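Local atomic coordinates of multidomain protein including DUF1735 (Bacteroides ovatus, PDB entry 3SOT), a protein that is of unknown function but probably combines an N-terminal immunoglobulin-like (E-set) domain with a C-terminal beta domain of the BT_3044-like family. Residues S252-M257 / R266-I271; V31-N36 / V194-I199; K170-I175 / R295-M300; T27-R32 / I112-Q117. All blocks are in the same frame, centred on the assembly; numbering follows the deposited sequence.

Contact 4 is buried, contact 3 partly so, and contacts 1 and 2 lie at the surface. Contacts 1 and 3 are both antiparallel strand pairings in the C-terminal sheet. They meet where strands 264-279 and 292-307 run side by side, with a probable hydrogen bond from I271 N to M300 O. Their backbones do most of the bonding, and their side chains reach other subunits. Contacts 2 and 4 start from the same strand, 27-32, and share V31 and R32. Contact 4 is purely apolar packing between two sheets of the N-terminal part. Contact 2 sets one tyrosine ring against a loop of the C-terminal part.

Contact 1 of 4, residues S252-M257 / R266-I271; sequences SSTSVM and RRYVQI
Y268 lies across T254 and V256 on the neighbouring antiparallel strand. Its CB meets T254 CG2 at 3.9 Å. Further out, T254 O lies at the ring edge, 4.1 Å from Y268 CD2. CE2 then meets V256 CG2 at 3.7 Å, with the methyl in the plane of the ring. The hydroxyl oxygen OH still lies 4.1 Å from the same V256 CG2. Y268 CG stands anti to its own carbonyl carbon (chi1 -56°), and the ring edge reaches V256 CG2 on the face that T254 and V256 share. V256 CG2 also touches R266 CB. The backbones are joined by six hydrogen bonds in three hydrogen-bonded pairs: S252 with Q270, T254 with Y268, and V256 with R266. The bond from Y268 N to T254 O is 2.9 Å long and nearly straight at 168°. On the opposite face, S253 OG rests on V269 CG2 and S255 OG on R267 CG. R266 directs its charge elsewhere, to D258 and to E288 of the second subunit, whose I290 also packs on Y268. The two strands form the hairpin 244-257/264-279, and strand 292-307 flanks the second of them.

Contact 2 of 4, residues V31-N36 / V194-I199; sequences VRYKDN and VDNNSI
The backbone oxygen S198 O is gripped by two N-H groups, from V194 and from D195, the residue that covers the ring of Y33. The bonds measure 3.0 Å from V194 N and 3.2 Å from D195 N, and both donors come from the same face of the carbonyl plane. They close the turn. The side chain of D195 tightens it further: OD1 accepts from N197 N at 3.2 Å, met from above the carboxylate plane, which makes an Asx turn. This turn is the connection of the hairpin formed by strands 188-193 and 198-202, in the BT_3044-like part of the chain. Y33 comes from the other part, the DUF4973 region, just beyond strand 27-32. Its CG is anti to the backbone N (chi1 -167°), and its ring lies against the turn. D195 CA sits over one face in a CH-pi contact, 3.7 Å from the ring centroid and 18° off the normal. D195 CB is 3.9 Å from Y33 CE1. The ring and carboxylate planes are 55° apart. N196 CB lies alongside the backbone oxygens of Y33 and K34. Y33 also touches the 112-117 segment, with CE2 3.4 Å from L116 O. N158 holds the turn from outside by a hydrogen bond from ND2 to D195 O, and the backbone of Y33 bonds to F157.

Contact 3 of 4, residues K170-I175 / R295-M300; sequences KVYTYI and RVAGSM
The rings of Y172 and Y174 both turn their edges to the backbone of R295. Y172 CD2 lies 3.5 Å from R295 O, near the ring plane, and A297 CB sits at the same ring's edge beside CE2. Y174 CE1 lies 3.7 Å from R295 N, again near the ring plane. K293 makes a cation-pi contact with Y174. The R295 guanidinium stands almost at right angles to the Y172 ring (88°) and is tilted 59° from that of Y174. CG of R295 is anti to the backbone N (chi1 173°), and the chain then bends at its next two torsions, which brings the guanidinium to the Y174 hydroxyl. R295 NH2 gives Y174 OH a weak hydrogen bond of 3.2 Å. The stronger partners of this arginine are D276 at NE and E274 at NH1, both on strand 264-279, and D276 is also a weak partner of Y174 OH. The backbones form an antiparallel pair within the BT_3044-like sheet, with strand 178-184 beyond the first strand and 264-279 beyond the second. R295 N bonds to Y172 O at 2.8 Å, and Y172 N returns a bond to R295 O. K170 and A297 make a second such pair, with A297 N to K170 O at 3.0 Å. Between them, V171 and V296 lie side by side on the other face, V171 CG2 meeting V296 CG1 at 4.1 Å. Just beyond A297 the chain turns a corner at G298. The amine of K170 leads away to a salt bridge with D180 of the second subunit.

Contact 4 of 4, residues T27-R32 / I112-Q117; sequences TTIYVR and IDFNLQ
V31 packs with both of its methyl groups. CG2 meets L116 CD1 at 3.7 Å, and CG1 lies 4.0 Å from F114 CE2. The valine and the phenylalanine side chains cross at about a right angle. I29, two residues earlier on the same side of the strand, places CD1 4.1 Å from F114 CZ. The outer atoms of the F114 ring are therefore shared between these two side chains. I29 CG1 stands between the backbone N and the carbonyl carbon (chi1 69°), and the extended end carries CD1 across to the ring. I112, on the same strand as F114, lies against the ring: its CG2 is 3.5 Å from the ring plane on one face, offset toward the rim.

The next shell comes from several elements. Y41 on strand 38-48 touches both I29 and F114, and V39 touches both V31 and L116. V154 packs on V31, and M88 on F114. I112 itself rests on L127 and L129 of strand 124-133. Strand 27-32 is held in place by backbone bonds to strand 149-157, from I29 to K153 and V155 among others. R32 turns away from the apolar layer and forms a salt bridge with D314.

The backbones stay well apart, with 8.7 Å between V31 CA and F114 CA, the closest CA pair of the two segments. Strand 27-32 belongs to a mixed sheet, and strand 107-115 to an antiparallel one. Apolar side chains alternating inward from two facing sheets are characteristic of a beta sandwich, consistent with an immunoglobulin-like (E-set) fold for this part of the chain.

Contact 1 of 4, residues S252-M257 / R266-I271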
loop_
_atom_site.group_PDB
_atom_site.type_symbol
_atom_site.label_atom_id
_atom_site.label_comp_id
_atom_site.label_asym_id
_atom_site.label_seq_id
_atom_site.Cartn_x
_atom_site.Cartn_y
_atom_site.Cartn_z
ATOM N N SER A 252 27.214 -10.542 -17.552
ATOM C CA SER A 252 28.251 -9.737 -18.194
ATOM C C SER A 252 28.549 -8.533 -17.320
ATOM O O SER A 252 27.640 -7.905 -16.763
ATOM C CB SER A 252 27.872 -9.318 -19.614
ATOM O OG SER A 252 26.818 -8.373 -19.657
ATOM N N SER A 253 29.834 -8.275 -17.132
ATOM C CA SER A 253 30.306 -7.175 -16.316
ATOM C C SER A 253 31.042 -6.185 -17.226
ATOM O O SER A 253 31.971 -6.571 -17.934
ATOM C CB SER A 253 31.179 -7.697 -15.182
ATOM O OG SER A 253 31.456 -6.669 -14.246
ATOM N N THR A 254 30.536 -4.943 -17.301
ATOM C CA THR A 254 31.082 -3.901 -18.167
ATOM C C THR A 254 31.257 -2.603 -17.355
ATOM O O THR A 254 30.673 -2.435 -16.283
ATOM C CB THR A 254 30.186 -3.694 -19.421
ATOM O OG1 THR A 254 30.884 -2.861 -20.340
ATOM C CG2 THR A 254 28.850 -3.067 -19.126
ATOM N N SER A 255 32.072 -1.689 -17.879
ATOM C CA SER A 255 32.367 -0.427 -17.207
ATOM C C SER A 255 32.449 0.729 -18.184
ATOM O O SER A 255 33.023 0.578 -19.264
ATOM C CB SER A 255 33.688 -0.533 -16.451
ATOM O OG SER A 255 33.674 -1.612 -15.530
ATOM N N VAL A 256 31.853 1.881 -17.808
ATOM C CA VAL A 256 31.892 3.117 -18.601
ATOM C C VAL A 256 32.410 4.239 -17.698
ATOM O O VAL A 256 32.114 4.280 -16.502
ATOM C CB VAL A 256 30.552 3.525 -19.300
ATOM C CG1 VAL A 256 30.059 2.433 -20.231
ATOM C CG2 VAL A 256 29.465 3.886 -18.299
HETATM N N MSE A 257 33.191 5.131 -18.266
HETATM C CA MSE A 257 33.677 6.293 -17.546
HETATM C C MSE A 257 32.664 7.420 -17.737
HETATM O O MSE A 257 32.161 7.593 -18.853
HETATM C CB MSE A 257 35.090 6.685 -18.016
HETATM C CG MSE A 257 36.126 5.571 -17.827
HETATM SE SE MSE A 257 36.302 4.890 -15.996
HETATM C CE MSE A 257 36.863 6.510 -15.121
ATOM N N ARG A 266 31.242 3.886 -13.914
ATOM C CA ARG A 266 30.004 3.180 -13.666
ATOM C C ARG A 266 30.232 1.705 -13.959
ATOM O O ARG A 266 30.685 1.362 -15.058
ATOM C CB ARG A 266 28.844 3.759 -14.472
ATOM C CG ARG A 266 28.490 5.128 -13.990
ATOM C CD ARG A 266 27.645 5.900 -14.966
ATOM N NE ARG A 266 27.670 7.311 -14.591
ATOM C CZ ARG A 266 26.884 7.840 -13.665
ATOM N NH1 ARG A 266 25.985 7.086 -13.038
ATOM N NH2 ARG A 266 26.984 9.124 -13.357
ATOM N N ARG A 267 29.990 0.846 -12.945
ATOM C CA ARG A 267 30.146 -0.593 -13.058
ATOM C C ARG A 267 28.814 -1.238 -13.198
ATOM O O ARG A 267 27.969 -1.115 -12.298
ATOM C CB ARG A 267 30.899 -1.201 -11.870
ATOM C CG ARG A 267 32.416 -1.076 -11.967
ATOM C CD ARG A 267 33.072 -2.012 -10.973
ATOM N NE ARG A 267 34.500 -2.175 -11.242
ATOM C CZ ARG A 267 35.473 -1.567 -10.574
ATOM N NH1 ARG A 267 35.193 -0.788 -9.542
ATOM N NH2 ARG A 267 36.743 -1.780 -10.900
ATOM N N TYR A 268 28.614 -1.945 -14.333
ATOM C CA TYR A 268 27.368 -2.663 -14.587
ATOM C C TYR A 268 27.585 -4.163 -14.571
ATOM O O TYR A 268 28.542 -4.665 -15.172
ATOM C CB TYR A 268 26.745 -2.263 -15.935
ATOM C CG TYR A 268 26.481 -0.789 -16.116
ATOM C CD1 TYR A 268 25.252 -0.237 -15.766
ATOM C CD2 TYR A 268 27.430 0.043 -16.699
ATOM C CE1 TYR A 268 24.993 1.121 -15.948
ATOM C CE2 TYR A 268 27.192 1.402 -16.861
ATOM C CZ TYR A 268 25.974 1.937 -16.481
ATOM O OH TYR A 268 25.721 3.266 -16.652
ATOM N N VAL A 269 26.664 -4.880 -13.906
ATOM C CA VAL A 269 26.614 -6.342 -13.842
ATOM C C VAL A 269 25.234 -6.734 -14.326
ATOM O O VAL A 269 24.249 -6.508 -13.626
ATOM C CB VAL A 269 26.959 -6.918 -12.440
ATOM C CG1 VAL A 269 26.811 -8.434 -12.411
ATOM C CG2 VAL A 269 28.363 -6.510 -12.003
ATOM N N GLN A 270 25.160 -7.244 -15.564
ATOM C CA GLN A 270 23.906 -7.691 -16.185
ATOM C C GLN A 270 23.769 -9.202 -16.046
ATOM O O GLN A 270 24.669 -9.923 -16.468
ATOM C CB GLN A 270 23.859 -7.272 -17.671
ATOM C CG GLN A 270 22.558 -7.650 -18.381
ATOM C CD GLN A 270 22.535 -7.215 -19.822
ATOM O OE1 GLN A 270 23.512 -7.318 -20.559
ATOM N NE2 GLN A 270 21.393 -6.796 -20.291
ATOM N N ILE A 271 22.671 -9.684 -15.477
ATOM C CA ILE A 271 22.447 -11.120 -15.344
ATOM C C ILE A 271 21.247 -11.499 -16.240
ATOM O O ILE A 271 20.170 -10.876 -16.191
ATOM C CB ILE A 271 22.275 -11.608 -13.876
ATOM C CG1 ILE A 271 20.962 -11.104 -13.219
ATOM C CG2 ILE A 271 23.520 -11.248 -13.050
ATOM C CD1 ILE A 271 20.700 -11.640 -11.821
#

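Contact 2 of 4, residues V31-N36 / V194-I199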
loop_
_atom_site.group_PDB
_atom_site.type_symbol
_atom_site.label_atom_id
_atom_site.label_comp_id
_atom_site.label_asym_id
_atom_site.label_seq_id
_atom_site.Cartn_x
_atom_site.Cartn_y
_atom_site.Cartn_z
ATOM N N VAL A 31 29.071 -2.887 4.731
ATOM C CA VAL A 31 30.254 -3.661 5.126
ATOM C C VAL A 31 30.486 -4.735 4.042
ATOM O O VAL A 31 29.545 -5.394 3.636
ATOM C CB VAL A 31 30.161 -4.262 6.571
ATOM C CG1 VAL A 31 30.149 -3.161 7.639
ATOM C CG2 VAL A 31 28.962 -5.195 6.732
ATOM N N ARG A 32 31.713 -4.875 3.544
ATOM C CA ARG A 32 32.010 -5.848 2.501
ATOM C C ARG A 32 32.123 -7.256 3.057
ATOM O O ARG A 32 32.767 -7.455 4.091
ATOM C CB ARG A 32 33.322 -5.494 1.767
ATOM C CG ARG A 32 33.627 -6.464 0.632
ATOM C CD ARG A 32 34.895 -6.148 -0.104
ATOM N NE ARG A 32 34.781 -4.923 -0.876
ATOM C CZ ARG A 32 34.291 -4.868 -2.103
ATOM N NH1 ARG A 32 33.823 -5.966 -2.685
ATOM N NH2 ARG A 32 34.234 -3.711 -2.750
ATOM N N TYR A 33 31.557 -8.242 2.319
ATOM C CA TYR A 33 31.694 -9.660 2.625
ATOM C C TYR A 33 32.999 -10.140 1.963
ATOM O O TYR A 33 33.064 -10.193 0.731
ATOM C CB TYR A 33 30.461 -10.478 2.177
ATOM C CG TYR A 33 30.448 -11.878 2.758
ATOM C CD1 TYR A 33 31.361 -12.841 2.334
ATOM C CD2 TYR A 33 29.549 -12.230 3.761
ATOM C CE1 TYR A 33 31.391 -14.112 2.903
ATOM C CE2 TYR A 33 29.561 -13.504 4.327
ATOM C CZ TYR A 33 30.474 -14.447 3.882
ATOM O OH TYR A 33 30.486 -15.715 4.408
ATOM N N LYS A 34 34.037 -10.463 2.774
ATOM C CA LYS A 34 35.369 -10.873 2.287
ATOM C C LYS A 34 35.702 -12.352 2.642
ATOM O O LYS A 34 34.849 -13.229 2.508
ATOM C CB LYS A 34 36.448 -9.948 2.879
ATOM C CG LYS A 34 36.374 -8.488 2.402
ATOM C CD LYS A 34 37.449 -7.576 3.016
ATOM C CE LYS A 34 37.229 -7.225 4.467
ATOM N NZ LYS A 34 38.338 -6.383 4.995
ATOM N N ASP A 35 36.962 -12.627 3.046
ATOM C CA ASP A 35 37.464 -13.962 3.409
ATOM C C ASP A 35 36.780 -14.437 4.699
ATOM O O ASP A 35 37.035 -13.901 5.794
ATOM C CB ASP A 35 38.998 -13.942 3.558
ATOM N N ASN A 36 35.847 -15.407 4.527
ATOM C CA ASN A 36 35.008 -16.023 5.569
ATOM C C ASN A 36 34.133 -14.948 6.281
ATOM O O ASN A 36 33.680 -15.154 7.411
ATOM C CB ASN A 36 35.854 -16.806 6.580
ATOM C CG ASN A 36 36.476 -18.050 5.991
ATOM O OD1 ASN A 36 36.596 -18.208 4.760
ATOM N ND2 ASN A 36 36.869 -18.974 6.868
ATOM N N VAL A 194 25.017 -13.691 0.129
ATOM C CA VAL A 194 25.076 -15.042 0.687
ATOM C C VAL A 194 26.530 -15.235 1.189
ATOM O O VAL A 194 26.753 -15.505 2.378
ATOM C CB VAL A 194 24.593 -16.139 -0.294
ATOM C CG1 VAL A 194 25.023 -17.528 0.170
ATOM C CG2 VAL A 194 23.078 -16.062 -0.493
ATOM N N ASP A 195 27.509 -15.018 0.287
ATOM C CA ASP A 195 28.939 -15.056 0.588
ATOM C C ASP A 195 29.655 -14.006 -0.323
ATOM O O ASP A 195 29.022 -13.029 -0.708
ATOM C CB ASP A 195 29.529 -16.479 0.470
ATOM C CG ASP A 195 29.375 -17.198 -0.850
ATOM O OD1 ASP A 195 29.243 -16.521 -1.876
ATOM O OD2 ASP A 195 29.514 -18.444 -0.867
ATOM N N ASN A 196 30.959 -14.161 -0.604
ATOM C CA ASN A 196 31.747 -13.179 -1.377
ATOM C C ASN A 196 31.394 -13.159 -2.889
ATOM O O ASN A 196 31.519 -12.096 -3.504
ATOM C CB ASN A 196 33.253 -13.424 -1.230
ATOM C CG ASN A 196 33.686 -14.850 -1.415
ATOM O OD1 ASN A 196 33.217 -15.781 -0.726
ATOM N ND2 ASN A 196 34.682 -15.030 -2.263
ATOM N N ASN A 197 30.957 -14.279 -3.483
ATOM C CA ASN A 197 30.631 -14.303 -4.910
ATOM C C ASN A 197 29.216 -14.932 -5.160
ATOM O O ASN A 197 28.871 -15.247 -6.309
ATOM C CB ASN A 197 31.712 -15.048 -5.699
ATOM C CG ASN A 197 32.090 -16.414 -5.177
ATOM O OD1 ASN A 197 31.435 -17.012 -4.307
ATOM N ND2 ASN A 197 33.190 -16.935 -5.690
ATOM N N SER A 198 28.377 -15.027 -4.101
ATOM C CA SER A 198 27.014 -15.560 -4.226
ATOM C C SER A 198 26.023 -14.633 -3.577
ATOM O O SER A 198 26.296 -14.047 -2.528
ATOM C CB SER A 198 26.889 -16.953 -3.610
ATOM O OG SER A 198 27.875 -17.849 -4.097
ATOM N N ILE A 199 24.860 -14.494 -4.209
ATOM C CA ILE A 199 23.769 -13.635 -3.735
ATOM C C ILE A 199 22.466 -14.446 -3.789
ATOM O O ILE A 199 22.504 -15.621 -4.156
ATOM C CB ILE A 199 23.687 -12.304 -4.559
ATOM C CG1 ILE A 199 23.326 -12.562 -6.050
ATOM C CG2 ILE A 199 24.978 -11.457 -4.403
ATOM C CD1 ILE A 199 23.042 -11.328 -6.909
#

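Contact 3 of 4, residues K170-I175 / R295-M300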
loop_
_atom_site.group_PDB
_atom_site.type_symbol
_atom_site.label_atom_id
_atom_site.label_comp_id
_atom_site.label_asym_id
_atom_site.label_seq_id
_atom_site.Cartn_x
_atom_site.Cartn_y
_atom_site.Cartn_z
ATOM N N LYS A 170 10.607 -10.046 -17.509
ATOM C CA LYS A 170 9.192 -10.317 -17.760
ATOM C C LYS A 170 8.750 -11.576 -17.042
ATOM O O LYS A 170 9.432 -12.594 -17.100
ATOM C CB LYS A 170 8.913 -10.442 -19.261
ATOM C CG LYS A 170 9.073 -9.145 -20.035
ATOM C CD LYS A 170 8.487 -9.317 -21.413
ATOM C CE LYS A 170 8.510 -8.087 -22.271
ATOM N NZ LYS A 170 7.819 -8.320 -23.573
ATOM N N VAL A 171 7.609 -11.496 -16.351
ATOM C CA VAL A 171 7.032 -12.607 -15.589
ATOM C C VAL A 171 5.690 -12.950 -16.224
ATOM O O VAL A 171 4.745 -12.166 -16.141
ATOM C CB VAL A 171 6.913 -12.292 -14.063
ATOM C CG1 VAL A 171 6.377 -13.496 -13.290
ATOM C CG2 VAL A 171 8.257 -11.847 -13.481
ATOM N N TYR A 172 5.634 -14.110 -16.882
ATOM C CA TYR A 172 4.450 -14.618 -17.582
ATOM C C TYR A 172 3.688 -15.616 -16.746
ATOM O O TYR A 172 4.290 -16.534 -16.208
ATOM C CB TYR A 172 4.837 -15.291 -18.905
ATOM C CG TYR A 172 5.691 -14.446 -19.822
ATOM C CD1 TYR A 172 5.112 -13.621 -20.772
ATOM C CD2 TYR A 172 7.081 -14.535 -19.791
ATOM C CE1 TYR A 172 5.893 -12.898 -21.668
ATOM C CE2 TYR A 172 7.873 -13.787 -20.656
ATOM C CZ TYR A 172 7.274 -12.974 -21.601
ATOM O OH TYR A 172 8.034 -12.265 -22.505
ATOM N N THR A 173 2.363 -15.463 -16.659
ATOM C CA THR A 173 1.501 -16.372 -15.909
ATOM C C THR A 173 1.114 -17.562 -16.796
ATOM O O THR A 173 0.677 -17.363 -17.936
ATOM C CB THR A 173 0.249 -15.619 -15.400
ATOM O OG1 THR A 173 0.646 -14.455 -14.698
ATOM C CG2 THR A 173 -0.663 -16.484 -14.534
ATOM N N TYR A 174 1.256 -18.793 -16.267
ATOM C CA TYR A 174 0.804 -20.001 -16.943
ATOM C C TYR A 174 -0.720 -20.057 -16.936
ATOM O O TYR A 174 -1.344 -20.103 -15.868
ATOM C CB TYR A 174 1.392 -21.273 -16.301
ATOM C CG TYR A 174 2.769 -21.652 -16.800
ATOM C CD1 TYR A 174 3.904 -20.990 -16.344
ATOM C CD2 TYR A 174 2.942 -22.714 -17.681
ATOM C CE1 TYR A 174 5.175 -21.346 -16.790
ATOM C CE2 TYR A 174 4.206 -23.075 -18.140
ATOM C CZ TYR A 174 5.322 -22.394 -17.684
ATOM O OH TYR A 174 6.576 -22.744 -18.123
ATOM N N ILE A 175 -1.313 -19.955 -18.133
ATOM C CA ILE A 175 -2.744 -20.051 -18.355
ATOM C C ILE A 175 -2.943 -21.217 -19.309
ATOM O O ILE A 175 -2.435 -21.181 -20.442
ATOM C CB ILE A 175 -3.410 -18.738 -18.854
ATOM C CG1 ILE A 175 -3.115 -17.543 -17.945
ATOM C CG2 ILE A 175 -4.905 -18.945 -19.004
ATOM C CD1 ILE A 175 -3.687 -16.179 -18.445
ATOM N N ARG A 295 6.543 -18.127 -15.630
ATOM C CA ARG A 295 7.733 -18.133 -16.438
ATOM C C ARG A 295 8.431 -16.789 -16.263
ATOM O O ARG A 295 7.860 -15.753 -16.620
ATOM C CB ARG A 295 7.436 -18.433 -17.917
ATOM C CG ARG A 295 8.648 -18.275 -18.861
ATOM C CD ARG A 295 9.767 -19.246 -18.577
ATOM N NE ARG A 295 9.355 -20.627 -18.831
ATOM C CZ ARG A 295 9.504 -21.251 -19.996
ATOM N NH1 ARG A 295 10.087 -20.636 -21.018
ATOM N NH2 ARG A 295 9.105 -22.509 -20.137
ATOM N N VAL A 296 9.641 -16.806 -15.671
ATOM C CA VAL A 296 10.453 -15.604 -15.475
ATOM C C VAL A 296 11.538 -15.625 -16.526
ATOM O O VAL A 296 12.246 -16.634 -16.640
ATOM C CB VAL A 296 11.019 -15.493 -14.043
ATOM C CG1 VAL A 296 11.690 -14.143 -13.833
ATOM C CG2 VAL A 296 9.919 -15.722 -12.995
ATOM N N ALA A 297 11.635 -14.558 -17.342
ATOM C CA ALA A 297 12.617 -14.492 -18.426
ATOM C C ALA A 297 13.023 -13.050 -18.724
ATOM O O ALA A 297 12.185 -12.148 -18.763
ATOM C CB ALA A 297 12.047 -15.145 -19.684
ATOM N N GLY A 298 14.308 -12.863 -18.972
ATOM C CA GLY A 298 14.876 -11.574 -19.338
ATOM C C GLY A 298 16.235 -11.334 -18.710
ATOM O O GLY A 298 17.055 -12.256 -18.613
ATOM N N SER A 299 16.465 -10.081 -18.268
ATOM C CA SER A 299 17.688 -9.645 -17.623
ATOM C C SER A 299 17.397 -8.601 -16.510
ATOM O O SER A 299 16.313 -7.994 -16.430
ATOM C CB SER A 299 18.662 -9.061 -18.650
ATOM O OG SER A 299 18.245 -7.836 -19.243
HETATM N N MSE A 300 18.401 -8.420 -15.658
HETATM C CA MSE A 300 18.482 -7.452 -14.577
HETATM C C MSE A 300 19.889 -6.895 -14.549
HETATM O O MSE A 300 20.824 -7.631 -14.815
HETATM C CB MSE A 300 18.091 -8.039 -13.225
HETATM C CG MSE A 300 16.647 -8.403 -13.111
HETATM SE SE MSE A 300 16.221 -8.875 -11.285
HETATM C CE MSE A 300 17.058 -10.507 -11.138
#

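Contact 4 of 4, residues T27-R32 / I112-Q117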
loop_
_atom_site.group_PDB
_atom_site.type_symbol
_atom_site.label_atom_id
_atom_site.label_comp_id
_atom_site.label_asym_id
_atom_site.label_seq_id
_atom_site.Cartn_x
_atom_site.Cartn_y
_atom_site.Cartn_z
ATOM N N THR A 27 20.505 4.328 10.581
ATOM C CA THR A 27 21.677 4.660 9.754
ATOM C C THR A 27 22.168 3.410 9.020
ATOM O O THR A 27 22.500 2.415 9.676
ATOM C CB THR A 27 22.816 5.260 10.606
ATOM O OG1 THR A 27 22.340 6.272 11.491
ATOM C CG2 THR A 27 23.939 5.780 9.766
ATOM N N THR A 28 22.217 3.457 7.669
ATOM C CA THR A 28 22.680 2.325 6.855
ATOM C C THR A 28 24.199 2.367 6.745
ATOM O O THR A 28 24.784 3.390 6.374
ATOM C CB THR A 28 22.022 2.325 5.477
ATOM O OG1 THR A 28 20.609 2.257 5.646
ATOM C CG2 THR A 28 22.486 1.167 4.607
ATOM N N ILE A 29 24.835 1.246 7.084
ATOM C CA ILE A 29 26.288 1.088 6.979
ATOM C C ILE A 29 26.528 -0.091 5.990
ATOM O O ILE A 29 25.807 -1.106 6.006
ATOM C CB ILE A 29 27.011 0.914 8.369
ATOM C CG1 ILE A 29 26.695 -0.429 9.058
ATOM C CG2 ILE A 29 26.724 2.093 9.305
ATOM C CD1 ILE A 29 27.609 -0.787 10.195
ATOM N N TYR A 30 27.481 0.095 5.083
ATOM C CA TYR A 30 27.811 -0.917 4.085
ATOM C C TYR A 30 29.125 -1.574 4.453
ATOM O O TYR A 30 30.158 -0.895 4.539
ATOM C CB TYR A 30 27.862 -0.298 2.683
ATOM C CG TYR A 30 26.532 0.282 2.257
ATOM C CD1 TYR A 30 25.536 -0.530 1.706
ATOM C CD2 TYR A 30 26.278 1.647 2.367
ATOM C CE1 TYR A 30 24.319 -0.000 1.289
ATOM C CE2 TYR A 30 25.061 2.190 1.950
ATOM C CZ TYR A 30 24.083 1.360 1.412
ATOM O OH TYR A 30 22.881 1.866 0.991
ATOM N N VAL A 31 29.071 -2.887 4.731
ATOM C CA VAL A 31 30.254 -3.661 5.126
ATOM C C VAL A 31 30.486 -4.735 4.042
ATOM O O VAL A 31 29.545 -5.394 3.636
ATOM C CB VAL A 31 30.161 -4.262 6.571
ATOM C CG1 VAL A 31 30.149 -3.161 7.639
ATOM C CG2 VAL A 31 28.962 -5.195 6.732
ATOM N N ARG A 32 31.713 -4.875 3.544
ATOM C CA ARG A 32 32.010 -5.848 2.501
ATOM C C ARG A 32 32.123 -7.256 3.057
ATOM O O ARG A 32 32.767 -7.455 4.091
ATOM C CB ARG A 32 33.322 -5.494 1.767
ATOM C CG ARG A 32 33.627 -6.464 0.632
ATOM C CD ARG A 32 34.895 -6.148 -0.104
ATOM N NE ARG A 32 34.781 -4.923 -0.876
ATOM C CZ ARG A 32 34.291 -4.868 -2.103
ATOM N NH1 ARG A 32 33.823 -5.966 -2.685
ATOM N NH2 ARG A 32 34.234 -3.711 -2.750
ATOM N N ILE A 112 33.945 -2.048 15.407
ATOM C CA ILE A 112 32.891 -3.065 15.413
ATOM C C ILE A 112 33.341 -4.185 14.478
ATOM O O ILE A 112 33.388 -4.003 13.256
ATOM C CB ILE A 112 31.483 -2.523 15.051
ATOM C CG1 ILE A 112 31.141 -1.233 15.827
ATOM C CG2 ILE A 112 30.438 -3.616 15.297
ATOM C CD1 ILE A 112 29.929 -0.523 15.355
ATOM N N ASP A 113 33.719 -5.327 15.065
ATOM C CA ASP A 113 34.201 -6.477 14.308
ATOM C C ASP A 113 33.044 -7.404 14.022
ATOM O O ASP A 113 32.430 -7.944 14.951
ATOM C CB ASP A 113 35.324 -7.198 15.077
ATOM C CG ASP A 113 36.531 -6.329 15.375
ATOM O OD1 ASP A 113 36.898 -5.510 14.509
ATOM O OD2 ASP A 113 37.151 -6.519 16.444
ATOM N N PHE A 114 32.723 -7.555 12.735
ATOM C CA PHE A 114 31.639 -8.431 12.317
ATOM C C PHE A 114 32.175 -9.740 11.791
ATOM O O PHE A 114 33.249 -9.775 11.197
ATOM C CB PHE A 114 30.748 -7.778 11.233
ATOM C CG PHE A 114 30.029 -6.511 11.627
ATOM C CD1 PHE A 114 28.862 -6.558 12.388
ATOM C CD2 PHE A 114 30.468 -5.269 11.168
ATOM C CE1 PHE A 114 28.186 -5.377 12.734
ATOM C CE2 PHE A 114 29.786 -4.094 11.505
ATOM C CZ PHE A 114 28.645 -4.156 12.275
ATOM N N ASN A 115 31.423 -10.814 12.043
ATOM C CA ASN A 115 31.603 -12.160 11.514
ATOM C C ASN A 115 30.330 -12.472 10.776
ATOM O O ASN A 115 29.335 -12.867 11.396
ATOM C CB ASN A 115 31.957 -13.191 12.597
ATOM C CG ASN A 115 31.963 -14.603 12.044
ATOM O OD1 ASN A 115 32.808 -14.973 11.199
ATOM N ND2 ASN A 115 30.959 -15.388 12.445
ATOM N N LEU A 116 30.316 -12.186 9.474
ATOM C CA LEU A 116 29.090 -12.289 8.682
ATOM C C LEU A 116 28.923 -13.663 8.023
ATOM O O LEU A 116 27.952 -13.846 7.298
ATOM C CB LEU A 116 29.072 -11.199 7.586
ATOM C CG LEU A 116 29.245 -9.753 8.036
ATOM C CD1 LEU A 116 29.543 -8.869 6.849
ATOM C CD2 LEU A 116 28.065 -9.266 8.898
ATOM N N GLN A 117 29.805 -14.632 8.297
ATOM C CA GLN A 117 29.671 -15.968 7.703
ATOM C C GLN A 117 28.303 -16.567 8.030
ATOM O O GLN A 117 27.908 -16.583 9.202
ATOM C CB GLN A 117 30.785 -16.913 8.173
ATOM C CG GLN A 117 30.750 -18.266 7.470
ATOM C CD GLN A 117 31.918 -19.166 7.785
ATOM O OE1 GLN A 117 33.051 -18.725 8.039
ATOM N NE2 GLN A 117 31.687 -20.462 7.661
#